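Local coordinates for protein MxaA (Stigmatella aurantiaca, PDB 4W4T) that binds NADPH with the terminal reductase domain of a myxalamid polyketide-peptide assembly line, and probably releases the carrier-bound product reductively as a primary alcohol, at residues A[291-296]-A[386-391]; A[295-300]-A[308-313]; A[64-69]-A[245-250]; A[58-63]-A[73-78]; A[227-232]-A[239-244]. One frame throughout, in Å; residues are numbered along the deposited sequence.

Contacts 1 and 2 lie nearly on top of each other, their centres about 5 Å apart, because both start from helix 287-298; the other pairs of centres are about 13 to 19 Å apart. Along the chain, contact 4 opens first and contact 3 opens inside it, sharing helix 66-78. Contact 5 is nested in the long loop that contact 3 closes, and contacts 1 and 2 follow. Contacts 2 to 5 all reach the parallel Rossmann sheet; strands 239-248 and 307-310 are neighbours in it. Helices 66-78 and 287-298 touch each other, and the NADPH-binding turn of contact 3, at the start of helix 66-78, meets strand 239-248 on the other half of the sheet.

Contact 1. Residues A[291-296]-A[386-391]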
# COMPACT_ATOMS: atom_id res chain seq x y z
N SER A 291 -12.98 -15.66 -22.07
CA SER A 291 -12.04 -16.19 -23.05
C SER A 291 -12.78 -16.77 -24.25
O SER A 291 -12.38 -16.53 -25.39
CB SER A 291 -11.10 -17.23 -22.45
OG SER A 291 -11.78 -18.35 -21.94
N SER A 292 -13.86 -17.51 -24.03
CA SER A 292 -14.60 -18.07 -25.18
C SER A 292 -15.21 -16.98 -26.03
O SER A 292 -15.21 -17.08 -27.25
CB SER A 292 -15.69 -19.05 -24.73
OG SER A 292 -15.12 -20.25 -24.27
N ALA A 293 -15.74 -15.93 -25.40
CA ALA A 293 -16.37 -14.85 -26.16
C ALA A 293 -15.33 -14.07 -26.96
O ALA A 293 -15.59 -13.69 -28.10
CB ALA A 293 -17.14 -13.90 -25.23
N ILE A 294 -14.18 -13.79 -26.36
CA ILE A 294 -13.11 -13.12 -27.08
C ILE A 294 -12.80 -13.87 -28.38
O ILE A 294 -12.79 -13.28 -29.46
CB ILE A 294 -11.83 -13.01 -26.24
CG1 ILE A 294 -12.03 -12.03 -25.09
CG2 ILE A 294 -10.64 -12.57 -27.13
CD1 ILE A 294 -10.86 -11.99 -24.11
N VAL A 295 -12.56 -15.17 -28.25
CA VAL A 295 -12.16 -15.95 -29.42
C VAL A 295 -13.32 -16.02 -30.41
O VAL A 295 -13.13 -15.79 -31.60
CB VAL A 295 -11.68 -17.36 -29.03
CG1 VAL A 295 -11.45 -18.22 -30.29
CG2 VAL A 295 -10.40 -17.26 -28.22
N ASP A 296 -14.52 -16.29 -29.95
CA ASP A 296 -15.68 -16.33 -30.81
C ASP A 296 -15.88 -15.05 -31.57
O ASP A 296 -16.03 -15.06 -32.72
CB ASP A 296 -16.95 -16.66 -30.01
CG ASP A 296 -17.10 -18.14 -29.75
OD1 ASP A 296 -16.43 -18.94 -30.35
OD2 ASP A 296 -17.93 -18.53 -28.99
N LYS A 386 -26.38 -10.96 -29.18
CA LYS A 386 -26.73 -11.25 -30.57
C LYS A 386 -25.60 -11.94 -31.33
O LYS A 386 -25.81 -12.96 -31.98
CB LYS A 386 -27.13 -9.98 -31.32
CG LYS A 386 -28.21 -9.17 -30.65
CD LYS A 386 -28.81 -8.11 -31.58
CE LYS A 386 -29.67 -7.11 -30.80
NZ LYS A 386 -28.98 -5.80 -30.61
N ALA A 387 -24.39 -11.40 -31.23
CA ALA A 387 -23.28 -11.93 -32.01
C ALA A 387 -22.95 -13.37 -31.60
O ALA A 387 -22.44 -14.15 -32.41
CB ALA A 387 -22.04 -11.03 -31.86
N LEU A 388 -23.26 -13.74 -30.36
CA LEU A 388 -22.93 -15.07 -29.87
C LEU A 388 -24.10 -16.07 -29.96
O LEU A 388 -23.94 -17.22 -29.59
CB LEU A 388 -22.46 -15.00 -28.42
CG LEU A 388 -21.13 -14.25 -28.19
CD1 LEU A 388 -20.72 -14.37 -26.74
CD2 LEU A 388 -20.05 -14.77 -29.12
N GLY A 389 -25.25 -15.62 -30.43
CA GLY A 389 -26.47 -16.42 -30.34
C GLY A 389 -26.43 -17.76 -31.08
O GLY A 389 -27.09 -18.72 -30.68
N GLY A 390 -25.64 -17.81 -32.15
CA GLY A 390 -25.49 -19.04 -32.92
C GLY A 390 -24.31 -19.86 -32.44
O GLY A 390 -24.01 -20.91 -33.01
N THR A 391 -23.63 -19.38 -31.40
CA THR A 391 -22.52 -20.11 -30.78
C THR A 391 -22.99 -20.82 -29.52
O THR A 391 -24.10 -20.60 -29.05
CB THR A 391 -21.35 -19.19 -30.38
OG1 THR A 391 -21.70 -18.48 -29.18
CG2 THR A 391 -21.01 -18.19 -31.49
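L388 fills the tight part of this contact by spreading its two methyls over successive turns of helix 287-298. CD2 rests on the CB of D296 at 3.7 Å, while CD1 reaches back to A293 CB at 3.9 Å. A293 suits its place because its single methyl lets the branched tip of L388 come close to the helix surface. With the leucine's CG anti to its own carbonyl carbon (chi1 -65°) and the second torsion extended as well, the fork reaches the helix. L297 and Y289 of the same helix complete the apolar bed for L388.

The other side of the contact is looser. T391 and D296 approach from opposite directions, yet D296 OD2 comes no nearer to T391 CB than 3.8 Å and makes no hydrogen bond with this threonine. The carboxylate is engaged elsewhere: OD2 with T393 OG1 and OD1 with R78, the latter pair modelled too short for its detail to be trusted. T391 turns its hydroxyl back on its own turn, where OG1 donates to L388 O at 2.6 Å, in the carbonyl plane on a lone pair. A valine here would probably leave L388 O with one donor fewer and T393 N without its hydroxyl acceptor. G389 and G390 lie exposed at the corner. The arrangement is that of a type I beta turn, L388 to T391, docked by its leucine against a helix flanking a Rossmann sheet.

Contact 2. Residues A[295-300]-A[308-313]; sequences VDLSMR and YHLVNP
L297 is the residue this contact is built on, with both of its methyls laid against the side chains of Y308 and L310. Its first torsion (chi1 -70°) sets CG opposite the carbonyl carbon and directs the fork at the tyrosine. CD2 sits over the centre of the Y308 ring, 3.8 Å from the centroid and only 7° off the ring normal, a nearly ideal CH-pi contact. The second branch, CD1, covers the root of the same ring, 3.8 Å from Y308 CG, and also meets L310 CD2 at 3.8 Å. A leucine suits the spot because its fork serves two neighbours at once. On strand 307-310, Y308 and L310 are two residues apart and so point to the same face, toward the helix.

The hydroxyl of Y308 carries the polar end of the contact. A water lies 2.9 Å from Y308 OH and accepts from R300 NE at 2.8 Å, in the plane of the guanidinium edge. A serine in place of Y308 would probably take the flat surface from under L297 CD2, opening a gap there, and leave the water of R300 without its phenolic partner. Helix followed by strand, the helix lying on a face of the parallel sheet that the strand joins, is typical of the Rossmann fold.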
# COMPACT_ATOMS: atom_id res chain seq x y z
N VAL A 295 -12.56 -15.17 -28.25
CA VAL A 295 -12.16 -15.95 -29.42
C VAL A 295 -13.32 -16.02 -30.41
O VAL A 295 -13.13 -15.79 -31.60
CB VAL A 295 -11.68 -17.36 -29.03
CG1 VAL A 295 -11.45 -18.22 -30.29
CG2 VAL A 295 -10.40 -17.26 -28.22
N ASP A 296 -14.52 -16.29 -29.95
CA ASP A 296 -15.68 -16.33 -30.81
C ASP A 296 -15.88 -15.05 -31.57
O ASP A 296 -16.03 -15.06 -32.72
CB ASP A 296 -16.95 -16.66 -30.01
CG ASP A 296 -17.10 -18.14 -29.75
OD1 ASP A 296 -16.43 -18.94 -30.35
OD2 ASP A 296 -17.93 -18.53 -28.99
N LEU A 297 -15.86 -13.93 -30.88
CA LEU A 297 -16.09 -12.63 -31.51
C LEU A 297 -14.96 -12.29 -32.48
O LEU A 297 -15.20 -11.68 -33.52
CB LEU A 297 -16.23 -11.53 -30.47
CG LEU A 297 -17.51 -11.60 -29.63
CD1 LEU A 297 -17.34 -10.78 -28.35
CD2 LEU A 297 -18.70 -11.09 -30.44
N SER A 298 -13.75 -12.69 -32.13
CA SER A 298 -12.59 -12.36 -32.97
C SER A 298 -12.69 -13.04 -34.32
O SER A 298 -12.00 -12.64 -35.27
CB SER A 298 -11.29 -12.76 -32.29
OG SER A 298 -11.12 -14.17 -32.27
N MSE A 299 -13.52 -14.06 -34.42
CA MSE A 299 -13.56 -14.85 -35.64
C MSE A 299 -14.73 -14.51 -36.53
O MSE A 299 -14.93 -15.15 -37.57
CB MSE A 299 -13.53 -16.32 -35.28
CG MSE A 299 -12.26 -16.64 -34.54
SE MSE A 299 -11.72 -18.46 -34.76
CE MSE A 299 -13.28 -19.27 -33.94
N ARG A 300 -15.47 -13.49 -36.14
CA ARG A 300 -16.58 -12.98 -36.94
C ARG A 300 -16.13 -11.72 -37.65
O ARG A 300 -15.69 -10.77 -36.99
CB ARG A 300 -17.80 -12.71 -36.07
CG ARG A 300 -18.34 -13.95 -35.34
CD ARG A 300 -19.41 -13.57 -34.33
NE ARG A 300 -20.40 -12.65 -34.90
CZ ARG A 300 -21.47 -13.05 -35.57
NH1 ARG A 300 -21.69 -14.34 -35.73
NH2 ARG A 300 -22.32 -12.15 -36.06
N TYR A 308 -17.51 -4.81 -27.70
CA TYR A 308 -18.36 -5.73 -26.97
C TYR A 308 -18.09 -5.69 -25.47
O TYR A 308 -16.94 -5.61 -25.03
CB TYR A 308 -18.18 -7.16 -27.49
CG TYR A 308 -18.52 -7.25 -28.96
CD1 TYR A 308 -19.83 -7.45 -29.38
CD2 TYR A 308 -17.53 -7.10 -29.93
CE1 TYR A 308 -20.16 -7.51 -30.73
CE2 TYR A 308 -17.84 -7.16 -31.28
CZ TYR A 308 -19.15 -7.37 -31.68
OH TYR A 308 -19.46 -7.42 -33.02
N HIS A 309 -19.17 -5.74 -24.71
CA HIS A 309 -19.07 -5.78 -23.26
C HIS A 309 -19.16 -7.21 -22.79
O HIS A 309 -20.23 -7.83 -22.86
CB HIS A 309 -20.16 -4.92 -22.63
CG HIS A 309 -19.94 -3.45 -22.78
ND1 HIS A 309 -20.93 -2.52 -22.57
CD2 HIS A 309 -18.83 -2.76 -23.12
CE1 HIS A 309 -20.44 -1.31 -22.77
NE2 HIS A 309 -19.16 -1.42 -23.10
N LEU A 310 -18.04 -7.75 -22.34
CA LEU A 310 -18.01 -9.13 -21.90
C LEU A 310 -18.28 -9.16 -20.41
O LEU A 310 -17.37 -9.34 -19.59
CB LEU A 310 -16.69 -9.80 -22.26
CG LEU A 310 -16.35 -9.67 -23.75
CD1 LEU A 310 -15.09 -10.48 -24.09
CD2 LEU A 310 -17.53 -10.10 -24.60
N VAL A 311 -19.54 -8.95 -20.07
CA VAL A 311 -20.03 -8.88 -18.71
C VAL A 311 -21.14 -9.89 -18.53
O VAL A 311 -21.76 -10.33 -19.50
CB VAL A 311 -20.55 -7.48 -18.36
CG1 VAL A 311 -19.44 -6.42 -18.56
CG2 VAL A 311 -21.76 -7.14 -19.23
N ASN A 312 -21.40 -10.26 -17.29
CA ASN A 312 -22.53 -11.12 -16.99
C ASN A 312 -23.82 -10.34 -17.25
O ASN A 312 -24.04 -9.28 -16.66
CB ASN A 312 -22.46 -11.61 -15.54
CG ASN A 312 -23.27 -12.88 -15.31
OD1 ASN A 312 -24.32 -13.07 -15.92
ND2 ASN A 312 -22.76 -13.75 -14.46
N PRO A 313 -24.67 -10.86 -18.15
CA PRO A 313 -25.97 -10.22 -18.42
C PRO A 313 -26.86 -10.15 -17.18
O PRO A 313 -27.75 -9.30 -17.10
CB PRO A 313 -26.60 -11.14 -19.49
CG PRO A 313 -25.45 -11.89 -20.07
CD PRO A 313 -24.49 -12.09 -18.94
O HOH W 1 -19.69 -9.98 -34.40

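Contact 3. Residues A[64-69]-A[245-250]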
# COMPACT_ATOMS: atom_id res chain seq x y z
N THR A 64 1.07 -14.91 -19.61
CA THR A 64 1.46 -15.27 -18.24
C THR A 64 0.48 -14.76 -17.18
O THR A 64 0.72 -14.93 -15.98
CB THR A 64 2.88 -14.76 -17.89
OG1 THR A 64 2.91 -13.33 -17.95
CG2 THR A 64 3.94 -15.32 -18.86
N GLY A 65 -0.62 -14.15 -17.61
CA GLY A 65 -1.63 -13.66 -16.67
C GLY A 65 -2.82 -14.61 -16.57
O GLY A 65 -2.78 -15.71 -17.11
N PHE A 66 -3.88 -14.18 -15.90
CA PHE A 66 -5.02 -15.06 -15.60
C PHE A 66 -5.89 -15.26 -16.84
O PHE A 66 -5.98 -16.38 -17.35
CB PHE A 66 -5.83 -14.47 -14.42
CG PHE A 66 -7.08 -15.24 -14.10
CD1 PHE A 66 -7.04 -16.60 -13.82
CD2 PHE A 66 -8.30 -14.58 -14.03
CE1 PHE A 66 -8.21 -17.30 -13.50
CE2 PHE A 66 -9.47 -15.27 -13.72
CZ PHE A 66 -9.42 -16.63 -13.46
N LEU A 67 -6.51 -14.19 -17.34
CA LEU A 67 -7.25 -14.29 -18.60
C LEU A 67 -6.39 -14.86 -19.73
O LEU A 67 -6.85 -15.68 -20.52
CB LEU A 67 -7.79 -12.92 -19.02
CG LEU A 67 -8.57 -12.89 -20.35
CD1 LEU A 67 -9.74 -13.88 -20.33
CD2 LEU A 67 -9.05 -11.48 -20.60
N GLY A 68 -5.14 -14.41 -19.79
CA GLY A 68 -4.23 -14.84 -20.84
C GLY A 68 -4.04 -16.35 -20.94
O GLY A 68 -3.93 -16.89 -22.04
N ALA A 69 -3.99 -17.02 -19.80
CA ALA A 69 -3.86 -18.48 -19.77
C ALA A 69 -5.03 -19.15 -20.50
O ALA A 69 -4.84 -20.05 -21.31
CB ALA A 69 -3.77 -18.98 -18.34
N GLY A 245 -15.79 -7.37 -18.00
CA GLY A 245 -16.17 -6.81 -16.71
C GLY A 245 -15.25 -7.31 -15.61
O GLY A 245 -14.03 -7.37 -15.77
N ARG A 246 -15.84 -7.67 -14.47
CA ARG A 246 -15.07 -8.21 -13.36
C ARG A 246 -14.88 -9.71 -13.60
O ARG A 246 -15.83 -10.50 -13.46
CB ARG A 246 -15.79 -7.95 -12.03
CG ARG A 246 -15.16 -8.64 -10.85
CD ARG A 246 -15.93 -8.33 -9.57
NE ARG A 246 -15.80 -6.93 -9.16
CZ ARG A 246 -16.82 -6.08 -9.10
NH1 ARG A 246 -18.04 -6.49 -9.42
NH2 ARG A 246 -16.62 -4.82 -8.71
N VAL A 247 -13.67 -10.09 -13.97
CA VAL A 247 -13.40 -11.45 -14.43
C VAL A 247 -13.13 -12.37 -13.25
O VAL A 247 -12.15 -12.19 -12.53
CB VAL A 247 -12.20 -11.48 -15.41
CG1 VAL A 247 -11.87 -12.91 -15.81
CG2 VAL A 247 -12.51 -10.62 -16.63
N THR A 248 -14.00 -13.37 -13.07
CA THR A 248 -13.93 -14.24 -11.90
C THR A 248 -13.54 -15.67 -12.29
O THR A 248 -13.23 -15.94 -13.45
CB THR A 248 -15.27 -14.24 -11.12
OG1 THR A 248 -16.33 -14.71 -11.97
CG2 THR A 248 -15.60 -12.82 -10.66
N GLY A 249 -13.56 -16.58 -11.32
CA GLY A 249 -13.06 -17.94 -11.51
C GLY A 249 -13.70 -18.72 -12.65
O GLY A 249 -14.79 -18.38 -13.12
N HIS A 250 -13.01 -19.76 -13.10
CA HIS A 250 -13.58 -20.68 -14.09
C HIS A 250 -14.82 -21.36 -13.50
O HIS A 250 -14.76 -21.86 -12.39
CB HIS A 250 -12.54 -21.72 -14.49
CG HIS A 250 -12.95 -22.56 -15.65
ND1 HIS A 250 -13.81 -23.63 -15.54
CD2 HIS A 250 -12.62 -22.48 -16.97
CE1 HIS A 250 -13.99 -24.18 -16.73
NE2 HIS A 250 -13.28 -23.50 -17.61
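F66 points the CE2 and CZ corner of its ring at strand 239-248, meeting the backbone there edge-on. The carbonyl oxygen T248 O lies in the ring plane, 3.8 Å from F66 CE2, where the slightly positive hydrogens of the aromatic rim would favour it. Just beyond, G249 CA is also near the plane at the edge, 4.3 Å from F66 CZ. V247 approaches obliquely: its CG1 is 4.0 Å from F66 CE2, and the two side chains slide past each other in opposite directions. The ring owes its reach to its first torsion, which sets CG anti to the backbone N (chi1 176°) and throws the phenyl clear of the helix start.

That start is the TGxxGxxG turn of extended short-chain dehydrogenases, with G65 at the N-cap of helix 66-78. T64, G65, F66 and L67 all bind NADPH in this protein, although no cofactor occupies this chain. F66 and L67 are the two large apolar members of this group, and the F66 ring bridges from the turn to strand 239-248. Around it, Y106 meets the ring edge-to-face, F70 comes with its plane steeply inclined, at about 80°, and W256 with its plane at only about 25°. T248 directs its CB away from the helix, and its OG1 is hydrogen-bonded to Y406 OH. L67 leans instead on V287 and V290 of helix 287-298.

Contact 4. Residues A[58-63]-A[73-78]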
# COMPACT_ATOMS: atom_id res chain seq x y z
N ILE A 58 -0.42 -16.27 -34.90
CA ILE A 58 -1.07 -15.32 -34.01
C ILE A 58 -0.11 -14.86 -32.93
O ILE A 58 0.59 -15.67 -32.33
CB ILE A 58 -2.33 -15.95 -33.36
CG1 ILE A 58 -3.41 -16.16 -34.42
CG2 ILE A 58 -2.80 -15.10 -32.19
CD1 ILE A 58 -4.66 -16.93 -33.94
N LEU A 59 -0.07 -13.55 -32.68
CA LEU A 59 0.68 -13.05 -31.54
C LEU A 59 -0.25 -12.80 -30.35
O LEU A 59 -1.21 -12.04 -30.46
CB LEU A 59 1.43 -11.77 -31.89
CG LEU A 59 2.16 -11.14 -30.69
CD1 LEU A 59 3.33 -12.00 -30.23
CD2 LEU A 59 2.63 -9.72 -31.01
N LEU A 60 0.05 -13.43 -29.23
CA LEU A 60 -0.70 -13.21 -27.99
C LEU A 60 0.16 -12.47 -26.97
O LEU A 60 1.26 -12.90 -26.66
CB LEU A 60 -1.19 -14.53 -27.39
CG LEU A 60 -1.95 -14.46 -26.06
CD1 LEU A 60 -3.22 -13.61 -26.19
CD2 LEU A 60 -2.28 -15.88 -25.57
N THR A 61 -0.34 -11.36 -26.46
CA THR A 61 0.30 -10.76 -25.31
C THR A 61 -0.51 -11.14 -24.06
O THR A 61 -1.75 -11.25 -24.10
CB THR A 61 0.42 -9.21 -25.43
OG1 THR A 61 -0.88 -8.61 -25.53
CG2 THR A 61 1.22 -8.82 -26.66
N GLY A 62 0.20 -11.36 -22.96
CA GLY A 62 -0.43 -11.57 -21.68
C GLY A 62 -0.62 -13.04 -21.35
O GLY A 62 -1.41 -13.37 -20.46
N ALA A 63 0.12 -13.92 -22.03
CA ALA A 63 0.01 -15.36 -21.78
C ALA A 63 0.38 -15.77 -20.35
O ALA A 63 0.03 -16.88 -19.92
CB ALA A 63 0.87 -16.14 -22.77
N GLU A 73 -5.12 -21.21 -24.11
CA GLU A 73 -5.60 -22.58 -24.22
C GLU A 73 -6.78 -22.63 -25.20
O GLU A 73 -6.88 -23.54 -26.04
CB GLU A 73 -5.95 -23.12 -22.83
CG GLU A 73 -6.20 -24.62 -22.76
CD GLU A 73 -7.61 -24.99 -23.15
OE1 GLU A 73 -8.47 -24.07 -23.15
OE2 GLU A 73 -7.87 -26.18 -23.46
N GLU A 74 -7.63 -21.61 -25.16
CA GLU A 74 -8.75 -21.53 -26.09
C GLU A 74 -8.30 -21.32 -27.54
O GLU A 74 -8.89 -21.89 -28.47
CB GLU A 74 -9.71 -20.42 -25.66
CG GLU A 74 -10.99 -20.37 -26.48
CD GLU A 74 -12.22 -20.66 -25.64
OE1 GLU A 74 -12.16 -20.45 -24.40
OE2 GLU A 74 -13.24 -21.08 -26.22
N LEU A 75 -7.28 -20.50 -27.76
CA LEU A 75 -6.78 -20.27 -29.12
C LEU A 75 -6.18 -21.54 -29.74
O LEU A 75 -6.33 -21.77 -30.94
CB LEU A 75 -5.73 -19.14 -29.12
CG LEU A 75 -6.30 -17.72 -29.01
CD1 LEU A 75 -5.16 -16.72 -28.81
CD2 LEU A 75 -7.12 -17.33 -30.22
N CYS A 76 -5.51 -22.35 -28.93
CA CYS A 76 -4.99 -23.62 -29.43
C CYS A 76 -6.12 -24.56 -29.85
O CYS A 76 -6.01 -25.27 -30.86
CB CYS A 76 -4.11 -24.28 -28.37
SG CYS A 76 -2.57 -23.39 -28.05
N ARG A 77 -7.23 -24.54 -29.12
CA ARG A 77 -8.34 -25.44 -29.43
C ARG A 77 -9.13 -25.01 -30.66
O ARG A 77 -9.59 -25.85 -31.43
CB ARG A 77 -9.28 -25.56 -28.23
CG ARG A 77 -8.75 -26.48 -27.13
CD ARG A 77 -9.81 -26.83 -26.10
NE ARG A 77 -10.04 -25.73 -25.17
CZ ARG A 77 -11.07 -24.90 -25.25
NH1 ARG A 77 -11.96 -25.03 -26.23
NH2 ARG A 77 -11.20 -23.92 -24.37
N ARG A 78 -9.29 -23.71 -30.86
CA ARG A 78 -10.14 -23.17 -31.90
C ARG A 78 -9.50 -22.71 -33.17
O ARG A 78 -10.15 -22.31 -34.10
CB ARG A 78 -10.94 -22.03 -31.34
CG ARG A 78 -11.47 -22.32 -29.98
CD ARG A 78 -12.88 -22.74 -30.05
NE ARG A 78 -13.63 -21.81 -30.85
CZ ARG A 78 -14.22 -20.71 -30.42
NH1 ARG A 78 -14.20 -20.31 -29.13
NH2 ARG A 78 -14.84 -20.00 -31.30
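I58 and L60 receive L75 across the first strand and helix of the Rossmann beta-alpha-beta unit, formed by strand 57-61, helix 66-78 and strand 82-87. L75 CD1 sits between the two strand residues, 4.4 Å from both I58 CG2 and L60 CD2. These strand residues alternate with L59, so they present their side chains to the same helix while L59 faces the other side of the sheet. Branched aliphatic residues suit such a layer, since their methyls fill an apolar space without needing polar partners.

The next shell widens this greasy layer. I83 of the neighbouring strand touches both I58 and L60, Y147 touches all three residues, and V295 of helix 287-298 closes on L75.

Further out, helix 66-78 carries a salt-bridge network of E73, E74, R77 and R78. E74 faces helix 287-298, where its carboxylate oxygens are hydrogen-bonded to S291 OG and S292 OG. R78 NH1 donates to E74 OE2 at 3.2 Å; the acceptor lies in the guanidinium plane but is met on its anti side and 27° out of the carboxylate plane. One turn apart, R77 grips E73 side-on. The two bonds set the plane of the R77 guanidinium, and E74 CA lies 3.8 Å above one face, toward its rim. In that grip R77 NH2 meets E73 OE1 on its syn lone pair, and R77 NE reaches E73 OE2 at 2.8 Å.

Contact 5. Residues A[227-232]-A[239-244]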
# COMPACT_ATOMS: atom_id res chain seq x y z
N LYS A 227 -8.34 4.71 -26.76
CA LYS A 227 -8.33 5.84 -27.71
C LYS A 227 -7.34 5.60 -28.85
O LYS A 227 -7.65 5.84 -30.03
CB LYS A 227 -8.00 7.15 -27.01
CG LYS A 227 -9.07 7.61 -26.02
CD LYS A 227 -10.29 8.13 -26.72
CE LYS A 227 -10.12 9.59 -27.11
NZ LYS A 227 -11.37 10.10 -27.75
N LEU A 228 -6.15 5.10 -28.52
CA LEU A 228 -5.13 4.82 -29.53
C LEU A 228 -5.63 3.78 -30.51
O LEU A 228 -5.46 3.92 -31.72
CB LEU A 228 -3.83 4.36 -28.89
CG LEU A 228 -3.05 5.42 -28.12
CD1 LEU A 228 -1.79 4.81 -27.52
CD2 LEU A 228 -2.68 6.59 -29.03
N VAL A 229 -6.27 2.74 -29.96
CA VAL A 229 -6.76 1.64 -30.78
C VAL A 229 -7.90 2.12 -31.68
O VAL A 229 -7.97 1.76 -32.86
CB VAL A 229 -7.22 0.46 -29.89
CG1 VAL A 229 -7.92 -0.59 -30.73
CG2 VAL A 229 -6.02 -0.16 -29.19
N ARG A 230 -8.77 2.97 -31.14
CA ARG A 230 -9.84 3.53 -31.96
C ARG A 230 -9.31 4.38 -33.12
O ARG A 230 -9.82 4.29 -34.24
CB ARG A 230 -10.81 4.33 -31.08
CG ARG A 230 -11.63 3.41 -30.17
CD ARG A 230 -12.80 4.10 -29.47
NE ARG A 230 -13.43 3.12 -28.57
CZ ARG A 230 -14.34 2.23 -28.97
NH1 ARG A 230 -14.73 2.22 -30.24
NH2 ARG A 230 -14.85 1.36 -28.10
N GLU A 231 -8.29 5.19 -32.87
CA GLU A 231 -7.72 5.98 -33.96
C GLU A 231 -7.11 5.08 -35.04
O GLU A 231 -7.19 5.39 -36.22
CB GLU A 231 -6.66 6.96 -33.44
CG GLU A 231 -5.89 7.73 -34.54
CD GLU A 231 -6.78 8.61 -35.44
OE1 GLU A 231 -7.94 8.88 -35.08
OE2 GLU A 231 -6.31 9.03 -36.52
N ALA A 232 -6.48 3.99 -34.63
CA ALA A 232 -5.93 3.03 -35.58
C ALA A 232 -7.05 2.46 -36.44
O ALA A 232 -6.91 2.32 -37.65
CB ALA A 232 -5.19 1.91 -34.87
N VAL A 239 -9.93 -3.91 -36.30
CA VAL A 239 -9.81 -4.02 -34.86
C VAL A 239 -11.12 -4.53 -34.26
O VAL A 239 -12.18 -4.15 -34.72
CB VAL A 239 -9.49 -2.65 -34.22
CG1 VAL A 239 -9.58 -2.73 -32.72
CG2 VAL A 239 -8.10 -2.15 -34.64
N THR A 240 -11.02 -5.38 -33.25
CA THR A 240 -12.16 -5.65 -32.38
C THR A 240 -11.79 -5.14 -30.99
O THR A 240 -10.64 -5.29 -30.54
CB THR A 240 -12.54 -7.15 -32.35
OG1 THR A 240 -11.60 -7.89 -31.55
CG2 THR A 240 -12.55 -7.72 -33.73
N ILE A 241 -12.74 -4.51 -30.32
CA ILE A 241 -12.50 -4.01 -28.96
C ILE A 241 -13.37 -4.75 -27.97
O ILE A 241 -14.59 -4.65 -28.03
CB ILE A 241 -12.75 -2.50 -28.87
CG1 ILE A 241 -11.78 -1.77 -29.82
CG2 ILE A 241 -12.60 -2.02 -27.41
CD1 ILE A 241 -11.99 -0.26 -29.88
N LEU A 242 -12.73 -5.50 -27.09
CA LEU A 242 -13.40 -6.36 -26.13
C LEU A 242 -13.20 -5.81 -24.72
O LEU A 242 -12.06 -5.66 -24.29
CB LEU A 242 -12.86 -7.78 -26.23
CG LEU A 242 -12.86 -8.17 -27.71
CD1 LEU A 242 -11.66 -9.00 -28.11
CD2 LEU A 242 -14.16 -8.87 -28.04
N ARG A 243 -14.29 -5.50 -24.03
CA ARG A 243 -14.22 -4.94 -22.68
C ARG A 243 -14.78 -5.92 -21.66
O ARG A 243 -15.99 -5.99 -21.47
CB ARG A 243 -15.02 -3.63 -22.59
CG ARG A 243 -14.60 -2.51 -23.52
CD ARG A 243 -15.60 -1.35 -23.39
NE ARG A 243 -15.19 -0.12 -24.07
CZ ARG A 243 -16.02 0.86 -24.41
NH1 ARG A 243 -17.32 0.76 -24.16
NH2 ARG A 243 -15.54 1.95 -25.00
N PRO A 244 -13.91 -6.69 -21.01
CA PRO A 244 -14.36 -7.60 -19.95
C PRO A 244 -14.83 -6.83 -18.73
O PRO A 244 -14.31 -5.76 -18.48
CB PRO A 244 -13.11 -8.42 -19.63
CG PRO A 244 -12.21 -8.24 -20.83
CD PRO A 244 -12.47 -6.84 -21.28
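Helix 217-234 and strand 239-248 run nearly antiparallel here, the axes of segments 227-232 and 239-244 coming within 9.2 Å at 153° between their directions. This is the helix-to-strand return of a Rossmann fold, and the same helix carries Y218 and K222, the NADPH-binding pair spaced as in the YxxxK motif of short-chain dehydrogenases.

V229 makes the tight apolar join. Its CG1 lies 3.4 Å from V239 CG1, closer than usual for two methyls, and meets I241 CG1 tip to tip at 4.1 Å. Valines suit the meeting of V229 with V239, where the short side chains already bring their methyls so near.

R230 lies farther along the helix flank and lets its extended chain cross I241 at about a right angle. The isoleucine methyl CD1 sits over the centre of the R230 guanidinium, 3.5 Å above its plane, so an apolar tip covers a flat cationic face.

Beyond I241, R243 stretches from the strand toward the same charged group, the two guanidinium planes 68° apart. The carboxylate of E226 forms salt bridges with both arginines, which probably offsets their like charges. Each has another partner too: T307 OG1 for R230 NH2, and H309 NE2 for R243 NH1. Between the arginines, R230 NH2 and R243 NH2 approach to 3.2 Å as two donors, with no hydrogen bond joining them.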